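Local coordinates for Cfl (Pectobacterium brasiliense, PDB 7A9J), which probably activates carboxylic acids with ATP, as adenylate-forming ligases of the AMP-binding family do, and binds an indenone carboxylic acid, at residues A67-G72 against K145-D150; I366-T371 against G416-L421. The protein carries 1 engineered substitution. All blocks are in the same frame, centred on the assembly; numbering follows the deposited sequence.

Contact 1: residues A67-G72 against K145-D150; sequences ANIKKG and KIWVID
The six-membered ring of W147 turns its edge to the loop 67-72, and A67 closes on that edge with its methyl group lying in the ring plane. A67 CB is 3.4 Å from W147 CZ2 and 3.8 Å from W147 CH2, a snug fit of methyl against rim. I69 joins it at the same edge, its CG1 4.1 Å from W147 CH2, and I69 and W147 slide past each other in opposite directions. K145 adds van der Waals contact through its aliphatic chain: bent at chi2 (-72°), it carries CE to 3.7 Å from the A67 carbonyl O, while K145 CG, CD and CE each lie 4.1 Å from A67 CB. Two residues before W147, on the same side of the strand, K145 also sets its CB over one indole face, toward the rim. Farther out, a Schellman motif with N68 as its C-prime residue ends helix 50-66, bonding N68 N to K65 O and I69 N to L64 O, and so fixes where A67 and I69 emerge. N68 OD1 in turn accepts from K70 NZ at 2.8 Å. A122 and I124 of strand 122-125 touch W147 as well, so a helix C-terminus is docked on the parallel five-stranded sheet of an alpha/beta layer in the AMP-binding region.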
# COMPACT_ATOMS: atom_id res chain seq x y z
N ALA A 67 -8.00 12.23 -30.82
CA ALA A 67 -6.56 12.25 -31.02
C ALA A 67 -6.03 10.91 -31.48
O ALA A 67 -4.82 10.68 -31.40
CB ALA A 67 -5.85 12.67 -29.74
N ASN A 68 -6.90 10.01 -31.94
CA ASN A 68 -6.53 8.76 -32.58
C ASN A 68 -6.00 7.72 -31.58
O ASN A 68 -5.32 6.77 -31.98
CB ASN A 68 -5.50 9.00 -33.69
CG ASN A 68 -5.41 7.84 -34.65
OD1 ASN A 68 -6.40 7.12 -34.83
ND2 ASN A 68 -4.24 7.64 -35.25
N ILE A 69 -6.29 7.90 -30.30
CA ILE A 69 -6.08 6.84 -29.31
C ILE A 69 -7.18 5.80 -29.48
O ILE A 69 -8.36 6.14 -29.69
CB ILE A 69 -6.05 7.41 -27.89
CG1 ILE A 69 -4.90 8.42 -27.79
CG2 ILE A 69 -5.79 6.30 -26.90
CD1 ILE A 69 -3.58 7.93 -28.40
N LYS A 70 -6.79 4.53 -29.49
CA LYS A 70 -7.68 3.42 -29.82
C LYS A 70 -7.59 2.40 -28.71
O LYS A 70 -6.64 2.41 -27.94
CB LYS A 70 -7.29 2.73 -31.15
CG LYS A 70 -7.07 3.70 -32.30
CD LYS A 70 -6.96 2.97 -33.64
CE LYS A 70 -6.92 3.96 -34.81
NZ LYS A 70 -8.10 4.89 -34.82
N LYS A 71 -8.60 1.53 -28.62
CA LYS A 71 -8.55 0.37 -27.72
C LYS A 71 -7.22 -0.36 -27.92
O LYS A 71 -6.83 -0.64 -29.05
CB LYS A 71 -9.72 -0.57 -28.04
CG LYS A 71 -9.71 -1.84 -27.20
CD LYS A 71 -11.09 -2.49 -27.13
CE LYS A 71 -11.35 -3.33 -28.32
NZ LYS A 71 -12.37 -4.40 -28.04
N GLY A 72 -6.53 -0.66 -26.81
CA GLY A 72 -5.25 -1.35 -26.84
C GLY A 72 -4.01 -0.47 -26.86
O GLY A 72 -2.91 -0.96 -26.57
N LYS A 145 1.05 11.60 -28.64
CA LYS A 145 0.39 12.66 -27.90
C LYS A 145 0.95 12.71 -26.49
O LYS A 145 1.04 11.69 -25.81
CB LYS A 145 -1.12 12.42 -27.80
CG LYS A 145 -1.78 12.26 -29.17
CD LYS A 145 -1.85 13.56 -29.86
CE LYS A 145 -2.20 13.35 -31.36
NZ LYS A 145 -2.48 14.61 -32.09
N ILE A 146 1.26 13.92 -26.05
CA ILE A 146 1.69 14.23 -24.70
C ILE A 146 0.76 15.35 -24.23
O ILE A 146 0.87 16.46 -24.73
CB ILE A 146 3.16 14.73 -24.69
CG1 ILE A 146 4.08 13.66 -25.28
CG2 ILE A 146 3.60 15.19 -23.28
CD1 ILE A 146 5.49 14.15 -25.56
N TRP A 147 -0.08 15.09 -23.24
CA TRP A 147 -0.94 16.11 -22.66
C TRP A 147 -0.48 16.43 -21.24
O TRP A 147 -0.15 15.51 -20.47
CB TRP A 147 -2.40 15.65 -22.60
CG TRP A 147 -3.13 15.46 -23.93
CD1 TRP A 147 -3.78 16.42 -24.67
CD2 TRP A 147 -3.35 14.21 -24.61
NE1 TRP A 147 -4.36 15.85 -25.79
CE2 TRP A 147 -4.14 14.50 -25.77
CE3 TRP A 147 -2.97 12.89 -24.37
CZ2 TRP A 147 -4.51 13.52 -26.68
CZ3 TRP A 147 -3.36 11.91 -25.25
CH2 TRP A 147 -4.15 12.24 -26.40
N VAL A 148 -0.45 17.72 -20.91
CA VAL A 148 0.12 18.22 -19.65
C VAL A 148 -0.86 19.22 -19.05
O VAL A 148 -1.22 20.22 -19.71
CB VAL A 148 1.48 18.90 -19.86
CG1 VAL A 148 2.04 19.46 -18.53
CG2 VAL A 148 2.43 17.98 -20.58
N ILE A 149 -1.29 18.97 -17.82
CA ILE A 149 -2.11 19.94 -17.12
C ILE A 149 -1.25 21.15 -16.80
O ILE A 149 -0.14 21.02 -16.26
CB ILE A 149 -2.67 19.31 -15.83
CG1 ILE A 149 -3.50 18.08 -16.16
CG2 ILE A 149 -3.47 20.37 -15.04
CD1 ILE A 149 -4.01 17.31 -14.89
N ASP A 150 -1.74 22.34 -17.18
CA ASP A 150 -1.04 23.60 -16.98
C ASP A 150 0.27 23.67 -17.75
O ASP A 150 1.19 24.39 -17.33
CB ASP A 150 -0.75 23.89 -15.50
CG ASP A 150 -1.98 23.86 -14.63
OD1 ASP A 150 -1.99 23.07 -13.66
OD2 ASP A 150 -2.89 24.68 -14.87

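Contact 2: residues I366-T371 against G416-L421; sequences IKINNT and GNLIFL. Engineered in segment 416-421: G416 (natural residue Arg).
Apolar contact carries the whole meeting of 366-371 with 416-421, and L418 is the residue that both isoleucines reach. I366 and L418 approach tip to tip, with I366 CD1 3.7 Å from L418 CD2. The first torsion of I366 (chi1 64°) sets CG1 between its backbone N and carbonyl carbon, and from there the ethyl arm extends to the leucine methyl. I368, two residues along the same strand, brings its own CD1 to 4.2 Å from L418 CD2, a looser touch on the same methyl. The backbones stay well apart: I368 CA and L418 CA, the nearest pair, are 10.0 Å from each other. Strands 365-368 and 418-423 are not neighbours but are linked through 376-381 and 408-412, and their side chains meet across the curve of these antiparallel strands, consistent with the distorted antiparallel beta-barrel subdomain in the large N-terminal domain of adenylate-forming enzymes. Q412 of strand 408-412 touches both isoleucines, and I357 of strand 356-360 touches L418. Backbone hydrogen bonds tie each segment to other strands, K367 to L379 on one side, L418 to I357 and G358 on the other. G416 is an engineered residue, arginine in the natural sequence.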
# COMPACT_ATOMS: atom_id res chain seq x y z
N ILE A 366 -5.10 -20.23 0.36
CA ILE A 366 -3.76 -20.18 0.93
C ILE A 366 -3.28 -21.59 1.12
O ILE A 366 -4.08 -22.53 1.25
CB ILE A 366 -3.66 -19.39 2.26
CG1 ILE A 366 -4.46 -20.06 3.36
CG2 ILE A 366 -4.10 -17.88 2.09
CD1 ILE A 366 -3.80 -19.88 4.65
N LYS A 367 -1.96 -21.75 1.10
CA LYS A 367 -1.32 -22.98 1.48
C LYS A 367 -0.16 -22.62 2.39
O LYS A 367 0.54 -21.63 2.16
CB LYS A 367 -0.87 -23.80 0.25
CG LYS A 367 0.19 -24.85 0.52
CD LYS A 367 0.32 -25.81 -0.66
CE LYS A 367 0.34 -25.06 -1.99
NZ LYS A 367 0.61 -25.99 -3.13
N ILE A 368 0.03 -23.41 3.43
CA ILE A 368 1.14 -23.19 4.35
C ILE A 368 2.08 -24.35 4.17
O ILE A 368 1.70 -25.52 4.33
CB ILE A 368 0.65 -23.05 5.79
CG1 ILE A 368 -0.30 -21.84 5.87
CG2 ILE A 368 1.82 -22.91 6.73
CD1 ILE A 368 -1.16 -21.80 7.08
N ASN A 369 3.30 -24.04 3.78
CA ASN A 369 4.23 -25.07 3.35
C ASN A 369 4.46 -26.05 4.48
O ASN A 369 4.71 -25.63 5.61
CB ASN A 369 5.51 -24.37 2.91
CG ASN A 369 6.00 -24.90 1.62
OD1 ASN A 369 5.75 -24.35 0.55
ND2 ASN A 369 6.69 -26.01 1.70
N ASN A 370 4.31 -27.35 4.17
CA ASN A 370 4.39 -28.41 5.18
C ASN A 370 5.83 -28.53 5.62
O ASN A 370 6.71 -28.93 4.84
CB ASN A 370 3.89 -29.75 4.64
CG ASN A 370 3.98 -30.89 5.68
OD1 ASN A 370 5.08 -31.35 6.05
ND2 ASN A 370 2.82 -31.37 6.14
N THR A 371 6.08 -28.20 6.87
CA THR A 371 7.41 -28.33 7.44
C THR A 371 7.44 -29.42 8.50
O THR A 371 8.33 -29.41 9.36
CB THR A 371 7.89 -26.99 8.01
OG1 THR A 371 7.05 -26.61 9.12
CG2 THR A 371 7.89 -25.83 6.93
N GLY A 416 -9.17 -19.42 11.41
CA GLY A 416 -8.67 -18.90 10.15
C GLY A 416 -7.63 -17.80 10.24
O GLY A 416 -7.04 -17.45 9.21
N ASN A 417 -7.46 -17.18 11.40
CA ASN A 417 -6.52 -16.07 11.52
C ASN A 417 -5.08 -16.56 11.27
O ASN A 417 -4.70 -17.63 11.72
CB ASN A 417 -6.63 -15.44 12.91
CG ASN A 417 -5.81 -14.18 13.04
OD1 ASN A 417 -5.51 -13.52 12.06
ND2 ASN A 417 -5.43 -13.85 14.28
N LEU A 418 -4.33 -15.75 10.48
CA LEU A 418 -2.93 -16.10 10.17
C LEU A 418 -2.05 -15.39 11.17
O LEU A 418 -1.86 -14.19 11.14
CB LEU A 418 -2.61 -15.69 8.74
CG LEU A 418 -3.49 -16.57 7.82
CD1 LEU A 418 -3.36 -15.97 6.44
CD2 LEU A 418 -2.94 -18.06 7.80
N ILE A 419 -1.56 -16.15 12.13
CA ILE A 419 -0.52 -15.66 13.01
C ILE A 419 0.75 -15.42 12.22
O ILE A 419 1.19 -16.26 11.42
CB ILE A 419 -0.31 -16.69 14.14
CG1 ILE A 419 -1.53 -16.82 15.01
CG2 ILE A 419 0.90 -16.29 14.93
CD1 ILE A 419 -2.26 -15.54 15.48
N PHE A 420 1.41 -14.32 12.49
CA PHE A 420 2.55 -13.91 11.69
C PHE A 420 3.83 -14.23 12.44
O PHE A 420 4.02 -13.79 13.58
CB PHE A 420 2.47 -12.42 11.33
CG PHE A 420 3.53 -11.98 10.38
CD1 PHE A 420 3.37 -12.22 9.02
CD2 PHE A 420 4.58 -11.21 10.82
CE1 PHE A 420 4.33 -11.77 8.13
CE2 PHE A 420 5.55 -10.75 9.92
CZ PHE A 420 5.43 -11.06 8.60
N LEU A 421 4.68 -15.02 11.81
CA LEU A 421 5.90 -15.47 12.46
C LEU A 421 7.12 -14.80 11.87
O LEU A 421 8.28 -15.19 12.18
CB LEU A 421 6.03 -17.00 12.37
CG LEU A 421 4.81 -17.65 13.00
CD1 LEU A 421 4.89 -19.14 12.86
CD2 LEU A 421 4.82 -17.29 14.47

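How the contacts relate
Contacts 1 and 2 illustrate how one chain can join sequence-distant segments by apolar side chains in two quite different settings. Their centres are 46 Å apart, on opposite sides of the chain's centre, and their nearest atoms remain about 33 Å from each other, so neither touches the other. They also follow one another in series: contact 1 closes before contact 2 opens. Contact 1 docks the end of a helix on a parallel sheet, whereas contact 2 joins strands of antiparallel surroundings. Contact 2 lies outside the pocket, the L418 side chain being about 13 Å from the bound indenone carboxylic acid.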